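Local coordinates for protein tannase (Lactobacillus plantarum, PDB 3WA7) that probably hydrolyses the galloyl ester bonds of tannins, as a tannase (EC 3.1.1.20) of the alpha/beta-hydrolase class, at residues A40-L45 with P80-D85; S169-A174 with I394-Y399; N270-T275 with A431-N436; I301-T306 with L445-P450. All blocks are in the same frame, centred on the assembly; numbering follows the deposited sequence.

Overall arrangement
Burial and chemistry differ among the four contacts. Interaction 2, its centre about 10 Å from that of the chain, is wholly buried, and only apolar and van der Waals contacts join its segments. The other three lie about 17 to 19 Å out. Interaction 1, partly buried, combines an isoleucine-proline contact with a water bridge; interaction 3, also partly buried, relies on a two-bond asparagine grip; interaction 4, a buried contact, has a serine-carbonyl bond and a water. Interactions 2 and 3 touch where Leu397 meets Met433, and the helix of interaction 3 precedes the strand that leads into interaction 4. Interaction 1 lies across the chain's centre from interactions 3 and 4.

Interaction 1. Residues A40-L45 with P80-D85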
loop_
_atom_site.group_PDB
_atom_site.type_symbol
_atom_site.label_atom_id
_atom_site.label_comp_id
_atom_site.label_asym_id
_atom_site.label_seq_id
_atom_site.Cartn_x
_atom_site.Cartn_y
_atom_site.Cartn_z
ATOM N N ALA A 40 -4.501 -18.341 -12.916
ATOM C CA ALA A 40 -4.327 -18.807 -11.548
ATOM C C ALA A 40 -5.665 -18.836 -10.816
ATOM O O ALA A 40 -6.519 -17.983 -11.036
ATOM C CB ALA A 40 -3.345 -17.905 -10.810
ATOM N N ALA A 41 -5.830 -19.817 -9.935
ATOM C CA ALA A 41 -7.070 -19.981 -9.183
ATOM C C ALA A 41 -7.417 -18.791 -8.297
ATOM O O ALA A 41 -8.588 -18.526 -8.036
ATOM C CB ALA A 41 -6.997 -21.251 -8.338
ATOM N N ILE A 42 -6.399 -18.068 -7.844
ATOM C CA ILE A 42 -6.614 -16.923 -6.968
ATOM C C ILE A 42 -7.364 -15.775 -7.648
ATOM O O ILE A 42 -7.889 -14.887 -6.972
ATOM C CB ILE A 42 -5.264 -16.400 -6.418
ATOM C CG1 ILE A 42 -5.511 -15.490 -5.212
ATOM C CG2 ILE A 42 -4.503 -15.656 -7.515
ATOM C CD1 ILE A 42 -4.243 -15.086 -4.481
ATOM N N GLN A 43 -7.431 -15.805 -8.978
ATOM C CA GLN A 43 -8.102 -14.751 -9.734
ATOM C C GLN A 43 -9.629 -14.812 -9.723
ATOM O O GLN A 43 -10.267 -15.048 -10.751
ATOM C CB GLN A 43 -7.595 -14.732 -11.182
ATOM C CG GLN A 43 -6.129 -14.336 -11.319
ATOM C CD GLN A 43 -5.651 -14.369 -12.756
ATOM O OE1 GLN A 43 -5.629 -15.425 -13.389
ATOM N NE2 GLN A 43 -5.274 -13.210 -13.282
ATOM N N VAL A 44 -10.203 -14.596 -8.544
ATOM C CA VAL A 44 -11.648 -14.575 -8.361
ATOM C C VAL A 44 -11.923 -13.449 -7.378
ATOM O O VAL A 44 -11.008 -12.973 -6.702
ATOM C CB VAL A 44 -12.199 -15.901 -7.769
ATOM C CG1 VAL A 44 -12.000 -17.037 -8.761
ATOM C CG2 VAL A 44 -11.521 -16.213 -6.439
ATOM N N LEU A 45 -13.167 -12.999 -7.311
ATOM C CA LEU A 45 -13.510 -11.937 -6.377
ATOM C C LEU A 45 -14.797 -12.272 -5.641
ATOM O O LEU A 45 -15.581 -13.115 -6.091
ATOM C CB LEU A 45 -13.625 -10.588 -7.110
ATOM C CG LEU A 45 -14.603 -10.382 -8.274
ATOM C CD1 LEU A 45 -16.029 -10.273 -7.753
ATOM C CD2 LEU A 45 -14.237 -9.105 -9.020
ATOM N N PRO A 80 0.832 -13.338 -3.059
ATOM C CA PRO A 80 -0.570 -13.421 -3.477
ATOM C C PRO A 80 -1.495 -12.965 -2.351
ATOM O O PRO A 80 -1.211 -13.203 -1.177
ATOM C CB PRO A 80 -0.751 -14.906 -3.792
ATOM C CG PRO A 80 0.620 -15.354 -4.174
ATOM C CD PRO A 80 1.498 -14.647 -3.181
ATOM N N GLY A 81 -2.591 -12.306 -2.718
ATOM C CA GLY A 81 -3.559 -11.837 -1.740
ATOM C C GLY A 81 -4.911 -12.450 -2.059
ATOM O O GLY A 81 -5.593 -12.005 -2.983
ATOM N N PRO A 82 -5.327 -13.481 -1.314
ATOM C CA PRO A 82 -6.618 -14.133 -1.562
ATOM C C PRO A 82 -7.825 -13.223 -1.358
ATOM O O PRO A 82 -7.762 -12.253 -0.602
ATOM C CB PRO A 82 -6.599 -15.311 -0.588
ATOM C CG PRO A 82 -5.774 -14.803 0.545
ATOM C CD PRO A 82 -4.638 -14.101 -0.169
ATOM N N ALA A 83 -8.917 -13.539 -2.053
ATOM C CA ALA A 83 -10.151 -12.762 -1.941
ATOM C C ALA A 83 -10.599 -12.809 -0.484
ATOM O O ALA A 83 -10.708 -13.887 0.103
ATOM C CB ALA A 83 -11.229 -13.357 -2.849
ATOM N N ASP A 84 -10.869 -11.642 0.095
ATOM C CA ASP A 84 -11.267 -11.558 1.497
ATOM C C ASP A 84 -12.750 -11.855 1.725
ATOM O O ASP A 84 -13.532 -11.954 0.781
ATOM C CB ASP A 84 -10.933 -10.169 2.052
ATOM C CG ASP A 84 -10.421 -10.218 3.484
ATOM O OD1 ASP A 84 -10.595 -11.258 4.154
ATOM O OD2 ASP A 84 -9.850 -9.210 3.948
ATOM N N ASP A 85 -13.128 -11.973 2.995
ATOM C CA ASP A 85 -14.504 -12.293 3.360
ATOM C C ASP A 85 -14.730 -11.775 4.780
ATOM O O ASP A 85 -13.834 -11.868 5.618
ATOM C CB ASP A 85 -14.671 -13.816 3.319
ATOM C CG ASP A 85 -16.112 -14.264 3.432
ATOM O OD1 ASP A 85 -16.767 -13.955 4.448
ATOM O OD2 ASP A 85 -16.581 -14.944 2.497
HETATM O O HOH W 1 -8.776 -15.540 -4.149
#
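Ile42 reaches Pro80 and Gly81 with the single methyl CD1, and this is the tight part of the contact. CD1 lies 3.6 Å from Pro80 CB, the two side chains crossing at about a right angle, and equally near the carbonyl carbon of Gly81. Its chain is fully extended, with CG1 anti to the backbone N (chi1 -164°) and CD1 continuing straight on (chi2 172°), which carries the methyl to the proline-glycine backbone while CG1 passes 4.0 Å from Pro82 CA. Ile42 is the third residue of a type I turn from Ala40 to Gln43, followed at once by an inverse gamma turn centred on Gln43, where Val44 N bonds to Ile42 O at 2.8 Å. These two turns lead into strand 44-50 of the central sheet of the alpha/beta-hydrolase fold, and segment 80-85 belongs to the loop that follows strand 69-72 of the same sheet. Gln43 helps hold the turn: its OE1 accepts from Ala40 N, while NE2 bonds to Asp135 of helix 131-145. Packing slackens toward Ala83, whose CB comes no nearer than 3.9 Å to Val44 O and 4.4 Å to Leu45 CA. Here a water does the joining, donating to Ile42 O at 3.0 Å and accepting from Ala83 N at 2.9 Å, which gives Ile42 O a second donor beside Val44 N.

Interaction 2. Residues S169-A174 with I394-Y399; sequences SALAGA and INPLSY
Leu171 pushes its forked end into a hollow walled by Ile394 and Tyr399. One prong, CD2, rests 3.6 Å from Ile394 CA; the other, CD1, reaches Tyr399 CE1 at 3.7 Å, meeting the ring obliquely. CG stands anti to the backbone N (chi1 -174°), and this swings the fork toward the opposing loop. The next bump comes from the other side: Pro396 CG presses on the helix backbone, 3.8 Å from Leu171 N, with Ala170 CB and Leu171 CB both 4.1 Å from it. The backbones come within 4.7 Å at Leu171 CA and Pro396 CA, with Ala170 and Ala174 beside this approach. Helix 164-174 is the one that follows the probable nucleophile elbow of the alpha/beta hydrolase, and here its last turns receive the start of helix 398-401. Asn395 OD1 caps the turn leading into this helix by accepting from Leu397 N. Ala174 fits a notch between Pro396 and Tyr399, its CB 3.6 Å from Pro396 O and its carbonyl O a close 3.1 Å from Tyr399 CB. Tyr399 OH hydrogen-bonds to Ala393 O. With an alanine in place of Tyr399, Leu171 CD1 would probably face a gap, and Ala393 O would lose its hydroxyl partner.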
loop_
_atom_site.group_PDB
_atom_site.type_symbol
_atom_site.label_atom_id
_atom_site.label_comp_id
_atom_site.label_asym_id
_atom_site.label_seq_id
_atom_site.Cartn_x
_atom_site.Cartn_y
_atom_site.Cartn_z
ATOM N N SER A 169 -3.056 -0.290 -3.951
ATOM C CA SER A 169 -4.165 0.654 -3.910
ATOM C C SER A 169 -3.735 1.987 -4.522
ATOM O O SER A 169 -4.440 2.557 -5.358
ATOM C CB SER A 169 -4.612 0.869 -2.461
ATOM O OG SER A 169 -5.633 1.848 -2.379
ATOM N N ALA A 170 -2.569 2.479 -4.110
ATOM C CA ALA A 170 -2.065 3.743 -4.628
ATOM C C ALA A 170 -1.849 3.679 -6.138
ATOM O O ALA A 170 -2.200 4.608 -6.863
ATOM C CB ALA A 170 -0.751 4.114 -3.932
ATOM N N LEU A 171 -1.270 2.581 -6.612
ATOM C CA LEU A 171 -1.010 2.438 -8.041
ATOM C C LEU A 171 -2.305 2.394 -8.852
ATOM O O LEU A 171 -2.366 2.941 -9.955
ATOM C CB LEU A 171 -0.179 1.182 -8.310
ATOM C CG LEU A 171 0.289 0.980 -9.753
ATOM C CD1 LEU A 171 1.093 2.189 -10.245
ATOM C CD2 LEU A 171 1.133 -0.277 -9.807
ATOM N N ALA A 172 -3.335 1.746 -8.313
ATOM C CA ALA A 172 -4.620 1.672 -9.003
ATOM C C ALA A 172 -5.184 3.080 -9.172
ATOM O O ALA A 172 -5.711 3.430 -10.227
ATOM C CB ALA A 172 -5.604 0.806 -8.213
ATOM N N GLY A 173 -5.067 3.893 -8.128
ATOM C CA GLY A 173 -5.575 5.251 -8.205
ATOM C C GLY A 173 -4.755 6.146 -9.117
ATOM O O GLY A 173 -5.292 7.020 -9.796
ATOM N N ALA A 174 -3.447 5.916 -9.152
ATOM C CA ALA A 174 -2.560 6.732 -9.968
ATOM C C ALA A 174 -2.538 6.410 -11.461
ATOM O O ALA A 174 -2.336 7.308 -12.282
ATOM C CB ALA A 174 -1.134 6.645 -9.412
ATOM N N ILE A 394 5.052 0.571 -12.472
ATOM C CA ILE A 394 4.449 0.184 -11.200
ATOM C C ILE A 394 4.755 1.141 -10.050
ATOM O O ILE A 394 4.484 0.833 -8.890
ATOM C CB ILE A 394 4.841 -1.254 -10.776
ATOM C CG1 ILE A 394 6.334 -1.338 -10.463
ATOM C CG2 ILE A 394 4.450 -2.239 -11.869
ATOM C CD1 ILE A 394 6.713 -2.640 -9.775
ATOM N N ASN A 395 5.311 2.301 -10.380
ATOM C CA ASN A 395 5.616 3.316 -9.375
ATOM C C ASN A 395 4.500 4.361 -9.469
ATOM O O ASN A 395 4.360 5.035 -10.488
ATOM C CB ASN A 395 6.969 3.974 -9.670
ATOM C CG ASN A 395 7.412 4.928 -8.567
ATOM O OD1 ASN A 395 6.599 5.396 -7.770
ATOM N ND2 ASN A 395 8.708 5.232 -8.528
ATOM N N PRO A 396 3.681 4.497 -8.415
ATOM C CA PRO A 396 2.591 5.476 -8.440
ATOM C C PRO A 396 3.046 6.887 -8.825
ATOM O O PRO A 396 2.334 7.609 -9.518
ATOM C CB PRO A 396 2.043 5.417 -7.014
ATOM C CG PRO A 396 2.288 3.993 -6.622
ATOM C CD PRO A 396 3.691 3.755 -7.141
ATOM N N LEU A 397 4.237 7.269 -8.375
ATOM C CA LEU A 397 4.771 8.598 -8.653
ATOM C C LEU A 397 4.912 8.935 -10.137
ATOM O O LEU A 397 4.765 10.092 -10.529
ATOM C CB LEU A 397 6.133 8.766 -7.972
ATOM C CG LEU A 397 6.216 8.538 -6.460
ATOM C CD1 LEU A 397 7.623 8.885 -5.989
ATOM C CD2 LEU A 397 5.189 9.394 -5.729
ATOM N N SER A 398 5.206 7.926 -10.953
ATOM C CA SER A 398 5.387 8.119 -12.388
ATOM C C SER A 398 4.210 8.821 -13.056
ATOM O O SER A 398 4.389 9.608 -13.982
ATOM C CB SER A 398 5.609 6.766 -13.074
ATOM O OG SER A 398 6.786 6.143 -12.598
ATOM N N TYR A 399 3.005 8.535 -12.578
ATOM C CA TYR A 399 1.800 9.112 -13.159
ATOM C C TYR A 399 1.510 10.541 -12.717
ATOM O O TYR A 399 0.638 11.202 -13.278
ATOM C CB TYR A 399 0.607 8.206 -12.855
ATOM C CG TYR A 399 0.835 6.797 -13.339
ATOM C CD1 TYR A 399 1.487 5.858 -12.535
ATOM C CD2 TYR A 399 0.481 6.422 -14.633
ATOM C CE1 TYR A 399 1.783 4.587 -13.013
ATOM C CE2 TYR A 399 0.773 5.154 -15.118
ATOM C CZ TYR A 399 1.424 4.244 -14.308
ATOM O OH TYR A 399 1.718 2.991 -14.790
#

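Interaction 3. Residues N270-T275 with A431-N436; sequences NQLQLT and AIMLEN
The side-chain amide of Asn436 meets the backbone of Thr275 through both its polar atoms. OD1 accepts from Thr275 N at 2.9 Å in a nearly straight bond (164°), the donor tilted from the carbonyl plane of the amide. ND2 donates to Thr275 O at 3.1 Å (166°); that oxygen lies close to the amide plane, whereas ND2 comes from above the Thr275 carbonyl plane. Thr275 OG1 stands off to one side of the amide plane, 3.4 Å from Asn436 CG. One amide thus grips both backbone polar atoms of one residue, which fixes its rotation and ties the chain beyond helix 252-271 to the last turn of helix 425-436, the helix that leads to edge strand 440-444 of the alpha/beta-hydrolase sheet. ND2 also donates to Glu435 OE2 at 2.9 Å, a more bent bond (142°) that engages the amide from within its own helix. Gln273, the first residue to leave helical geometry and with positive phi, comes just before Leu274 and Thr275, which meet the second helix. Leu274 is further tied by backbone bonding to Leu282. Apolar contacts follow beside the amide: Ile432 CG2 sits 4.0 Å from Leu274 CB and also near Thr275 O. Deeper in, Met433, here the selenomethionine introduced by labelling, bends at its third torsion and places CE 4.1 Å from Leu274 CD2 and 4.2 Å from Leu272 CD2.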
loop_
_atom_site.group_PDB
_atom_site.type_symbol
_atom_site.label_atom_id
_atom_site.label_comp_id
_atom_site.label_asym_id
_atom_site.label_seq_id
_atom_site.Cartn_x
_atom_site.Cartn_y
_atom_site.Cartn_z
ATOM N N ASN A 270 16.287 16.222 -4.415
ATOM C CA ASN A 270 16.321 17.556 -5.000
ATOM C C ASN A 270 15.734 17.630 -6.406
ATOM O O ASN A 270 15.036 18.587 -6.739
ATOM C CB ASN A 270 17.754 18.097 -5.022
ATOM C CG ASN A 270 18.288 18.380 -3.633
ATOM O OD1 ASN A 270 17.528 18.439 -2.665
ATOM N ND2 ASN A 270 19.602 18.572 -3.527
ATOM N N GLN A 271 16.005 16.626 -7.233
ATOM C CA GLN A 271 15.500 16.656 -8.602
ATOM C C GLN A 271 13.997 16.428 -8.724
ATOM O O GLN A 271 13.424 16.643 -9.790
ATOM C CB GLN A 271 16.279 15.668 -9.484
ATOM C CG GLN A 271 16.195 14.211 -9.079
ATOM C CD GLN A 271 15.014 13.499 -9.703
ATOM O OE1 GLN A 271 14.844 13.505 -10.926
ATOM N NE2 GLN A 271 14.195 12.873 -8.871
ATOM N N LEU A 272 13.352 16.011 -7.636
ATOM C CA LEU A 272 11.903 15.799 -7.657
ATOM C C LEU A 272 11.189 17.145 -7.707
ATOM O O LEU A 272 10.040 17.239 -8.139
ATOM C CB LEU A 272 11.437 15.045 -6.407
ATOM C CG LEU A 272 11.742 13.547 -6.310
ATOM C CD1 LEU A 272 11.223 13.017 -4.978
ATOM C CD2 LEU A 272 11.085 12.805 -7.467
ATOM N N GLN A 273 11.877 18.184 -7.250
ATOM C CA GLN A 273 11.312 19.521 -7.230
ATOM C C GLN A 273 10.030 19.585 -6.407
ATOM O O GLN A 273 9.052 20.206 -6.824
ATOM C CB GLN A 273 11.029 20.003 -8.659
ATOM C CG GLN A 273 12.263 20.088 -9.544
ATOM C CD GLN A 273 13.367 20.919 -8.925
ATOM O OE1 GLN A 273 13.138 22.048 -8.490
ATOM N NE2 GLN A 273 14.574 20.367 -8.886
ATOM N N LEU A 274 10.025 18.927 -5.249
ATOM C CA LEU A 274 8.861 18.968 -4.371
ATOM C C LEU A 274 8.800 20.414 -3.909
ATOM O O LEU A 274 9.837 21.033 -3.686
ATOM C CB LEU A 274 9.048 18.049 -3.164
ATOM C CG LEU A 274 9.235 16.555 -3.434
ATOM C CD1 LEU A 274 9.402 15.823 -2.109
ATOM C CD2 LEU A 274 8.036 16.012 -4.195
ATOM N N THR A 275 7.600 20.959 -3.761
ATOM C CA THR A 275 7.486 22.352 -3.360
ATOM C C THR A 275 6.591 22.600 -2.163
ATOM O O THR A 275 5.719 21.793 -1.832
ATOM C CB THR A 275 6.956 23.213 -4.522
ATOM O OG1 THR A 275 5.634 22.787 -4.863
ATOM C CG2 THR A 275 7.848 23.067 -5.742
ATOM N N ALA A 431 2.793 12.073 -0.543
ATOM C CA ALA A 431 1.842 13.059 -0.048
ATOM C C ALA A 431 2.089 14.458 -0.612
ATOM O O ALA A 431 1.153 15.146 -1.024
ATOM C CB ALA A 431 1.878 13.095 1.477
ATOM N N ILE A 432 3.345 14.886 -0.630
ATOM C CA ILE A 432 3.652 16.218 -1.133
ATOM C C ILE A 432 3.474 16.309 -2.639
ATOM O O ILE A 432 2.962 17.307 -3.146
ATOM C CB ILE A 432 5.082 16.644 -0.747
ATOM C CG1 ILE A 432 5.176 16.763 0.777
ATOM C CG2 ILE A 432 5.435 17.979 -1.410
ATOM C CD1 ILE A 432 6.563 17.118 1.286
HETATM N N MSE A 433 3.882 15.269 -3.362
HETATM C CA MSE A 433 3.727 15.295 -4.811
HETATM C C MSE A 433 2.249 15.372 -5.175
HETATM O O MSE A 433 1.875 16.058 -6.123
HETATM C CB MSE A 433 4.364 14.063 -5.456
HETATM C CG MSE A 433 4.450 14.176 -6.967
HETATM SE SE MSE A 433 5.511 12.784 -7.769
HETATM C CE MSE A 433 7.004 12.874 -6.568
ATOM N N LEU A 434 1.406 14.674 -4.416
ATOM C CA LEU A 434 -0.032 14.705 -4.677
ATOM C C LEU A 434 -0.564 16.121 -4.480
ATOM O O LEU A 434 -1.312 16.637 -5.314
ATOM C CB LEU A 434 -0.766 13.739 -3.740
ATOM C CG LEU A 434 -0.631 12.256 -4.103
ATOM C CD1 LEU A 434 -1.103 11.385 -2.939
ATOM C CD2 LEU A 434 -1.446 11.969 -5.361
ATOM N N GLU A 435 -0.166 16.746 -3.375
ATOM C CA GLU A 435 -0.596 18.105 -3.069
ATOM C C GLU A 435 -0.101 19.068 -4.146
ATOM O O GLU A 435 -0.843 19.941 -4.602
ATOM C CB GLU A 435 -0.058 18.538 -1.699
ATOM C CG GLU A 435 -0.607 19.877 -1.201
ATOM C CD GLU A 435 -0.011 21.082 -1.915
ATOM O OE1 GLU A 435 -0.591 22.186 -1.808
ATOM O OE2 GLU A 435 1.042 20.936 -2.574
ATOM N N ASN A 436 1.158 18.901 -4.543
ATOM C CA ASN A 436 1.774 19.749 -5.556
ATOM C C ASN A 436 1.031 19.713 -6.882
ATOM O O ASN A 436 1.038 20.692 -7.626
ATOM C CB ASN A 436 3.222 19.317 -5.813
ATOM C CG ASN A 436 4.172 19.757 -4.721
ATOM O OD1 ASN A 436 5.349 19.403 -4.745
ATOM N ND2 ASN A 436 3.674 20.533 -3.762
#

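Interaction 4. Residues I301-T306 with L445-P450; sequences ISSAQT and LPWDIP
Ser303 OG donates to Leu445 O at 2.7 Å, approaching nearly along the C=O axis (164°). Ser303 OG also sits at the edge of the Trp447 ring, in its plane and 3.6 Å from CE3. Beside it, Ala304 meets the benzo part of the indole obliquely: its CA lies 3.6 Å from CE3 and its CB 3.8 Å from CZ3. A water adds a bridge, donating to Ser303 O at 2.8 Å and accepting from Trp447 N at 2.9 Å, so that a helix carbonyl and a loop amide are joined through it. Behind these contacts is the frame that sets them. Segment 445-450 leaves strand 440-444, the last strand of the alpha/beta-hydrolase sheet, and runs through a type II turn from Pro446 to Ile449 to the histidine of the probable catalytic triad, which directly follows Pro450. Trp447 holds the second position of that turn, and its CG, anti to the backbone N (chi1 180°), directs the indole along helix 291-309. Phe320 meets the indole with the two ring planes about 75° apart. Replacing Trp447 by an alanine would probably leave Ala304 and Phe320 without their indole partner, opening a gap between turn and helix. Further out, Asp448, third in the turn, forms a salt bridge with Lys316 and a hydrogen bond with Tyr317.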
loop_
_atom_site.group_PDB
_atom_site.type_symbol
_atom_site.label_atom_id
_atom_site.label_comp_id
_atom_site.label_asym_id
_atom_site.label_seq_id
_atom_site.Cartn_x
_atom_site.Cartn_y
_atom_site.Cartn_z
ATOM N N ILE A 301 7.188 15.516 15.093
ATOM C CA ILE A 301 6.849 16.357 16.235
ATOM C C ILE A 301 5.326 16.448 16.296
ATOM O O ILE A 301 4.728 16.356 17.367
ATOM C CB ILE A 301 7.456 17.774 16.096
ATOM C CG1 ILE A 301 8.970 17.703 16.329
ATOM C CG2 ILE A 301 6.804 18.733 17.103
ATOM C CD1 ILE A 301 9.698 19.018 16.120
ATOM N N SER A 302 4.704 16.613 15.134
ATOM C CA SER A 302 3.252 16.704 15.061
ATOM C C SER A 302 2.610 15.391 15.512
ATOM O O SER A 302 1.571 15.395 16.179
ATOM C CB SER A 302 2.817 17.037 13.633
ATOM O OG SER A 302 1.407 17.140 13.546
ATOM N N SER A 303 3.236 14.274 15.146
ATOM C CA SER A 303 2.739 12.954 15.523
ATOM C C SER A 303 2.748 12.804 17.040
ATOM O O SER A 303 1.772 12.341 17.635
ATOM C CB SER A 303 3.609 11.858 14.902
ATOM O OG SER A 303 3.198 10.574 15.349
ATOM N N ALA A 304 3.859 13.200 17.654
ATOM C CA ALA A 304 4.010 13.131 19.102
ATOM C C ALA A 304 3.017 14.066 19.784
ATOM O O ALA A 304 2.419 13.714 20.802
ATOM C CB ALA A 304 5.431 13.514 19.498
ATOM N N GLN A 305 2.855 15.263 19.228
ATOM C CA GLN A 305 1.935 16.242 19.799
ATOM C C GLN A 305 0.515 15.693 19.833
ATOM O O GLN A 305 -0.173 15.780 20.850
ATOM C CB GLN A 305 1.948 17.533 18.984
ATOM C CG GLN A 305 1.101 18.654 19.585
ATOM C CD GLN A 305 1.686 19.182 20.877
ATOM O OE1 GLN A 305 2.779 19.748 20.888
ATOM N NE2 GLN A 305 0.963 18.994 21.980
ATOM N N THR A 306 0.080 15.133 18.709
ATOM C CA THR A 306 -1.263 14.576 18.594
ATOM C C THR A 306 -1.526 13.491 19.632
ATOM O O THR A 306 -2.597 13.452 20.241
ATOM C CB THR A 306 -1.491 14.004 17.183
ATOM O OG1 THR A 306 -1.445 15.075 16.235
ATOM C CG2 THR A 306 -2.840 13.300 17.090
ATOM N N LEU A 445 1.121 10.547 10.086
ATOM C CA LEU A 445 2.115 9.597 10.568
ATOM C C LEU A 445 1.730 9.306 12.021
ATOM O O LEU A 445 2.354 9.816 12.944
ATOM C CB LEU A 445 3.517 10.221 10.544
ATOM C CG LEU A 445 4.733 9.326 10.756
ATOM C CD1 LEU A 445 5.070 8.610 9.454
ATOM C CD2 LEU A 445 5.908 10.178 11.201
ATOM N N PRO A 446 0.690 8.479 12.235
ATOM C CA PRO A 446 0.184 8.101 13.563
ATOM C C PRO A 446 1.249 7.653 14.562
ATOM O O PRO A 446 2.022 6.735 14.296
ATOM C CB PRO A 446 -0.811 6.983 13.246
ATOM C CG PRO A 446 -1.321 7.372 11.903
ATOM C CD PRO A 446 -0.066 7.785 11.178
ATOM N N TRP A 447 1.253 8.296 15.727
ATOM C CA TRP A 447 2.221 8.004 16.783
ATOM C C TRP A 447 2.295 6.550 17.244
ATOM O O TRP A 447 1.278 5.906 17.507
ATOM C CB TRP A 447 1.949 8.889 18.006
ATOM C CG TRP A 447 2.905 8.630 19.137
ATOM C CD1 TRP A 447 2.659 7.926 20.285
ATOM C CD2 TRP A 447 4.278 9.031 19.199
ATOM N NE1 TRP A 447 3.799 7.864 21.056
ATOM C CE2 TRP A 447 4.807 8.535 20.412
ATOM C CE3 TRP A 447 5.115 9.760 18.343
ATOM C CZ2 TRP A 447 6.138 8.745 20.790
ATOM C CZ3 TRP A 447 6.437 9.968 18.718
ATOM C CH2 TRP A 447 6.935 9.462 19.932
ATOM N N ASP A 448 3.522 6.056 17.344
ATOM C CA ASP A 448 3.816 4.710 17.814
ATOM C C ASP A 448 3.026 3.585 17.157
ATOM O O ASP A 448 2.771 2.551 17.778
ATOM C CB ASP A 448 3.643 4.665 19.338
ATOM C CG ASP A 448 4.335 3.472 19.972
ATOM O OD1 ASP A 448 5.357 3.015 19.422
ATOM O OD2 ASP A 448 3.866 3.002 21.033
ATOM N N ILE A 449 2.644 3.785 15.902
ATOM C CA ILE A 449 1.916 2.762 15.162
ATOM C C ILE A 449 2.946 1.989 14.352
ATOM O O ILE A 449 3.737 2.576 13.617
ATOM C CB ILE A 449 0.867 3.385 14.218
ATOM C CG1 ILE A 449 -0.293 3.950 15.040
ATOM C CG2 ILE A 449 0.341 2.333 13.245
ATOM C CD1 ILE A 449 -1.038 2.893 15.833
ATOM N N PRO A 450 2.965 0.658 14.501
ATOM C CA PRO A 450 3.914 -0.187 13.775
ATOM C C PRO A 450 3.485 -0.398 12.332
ATOM O O PRO A 450 2.543 0.233 11.853
ATOM C CB PRO A 450 3.883 -1.484 14.572
ATOM C CG PRO A 450 2.429 -1.583 14.928
ATOM C CD PRO A 450 2.103 -0.158 15.377
HETATM O O HOH W 2 -0.129 10.849 16.196
#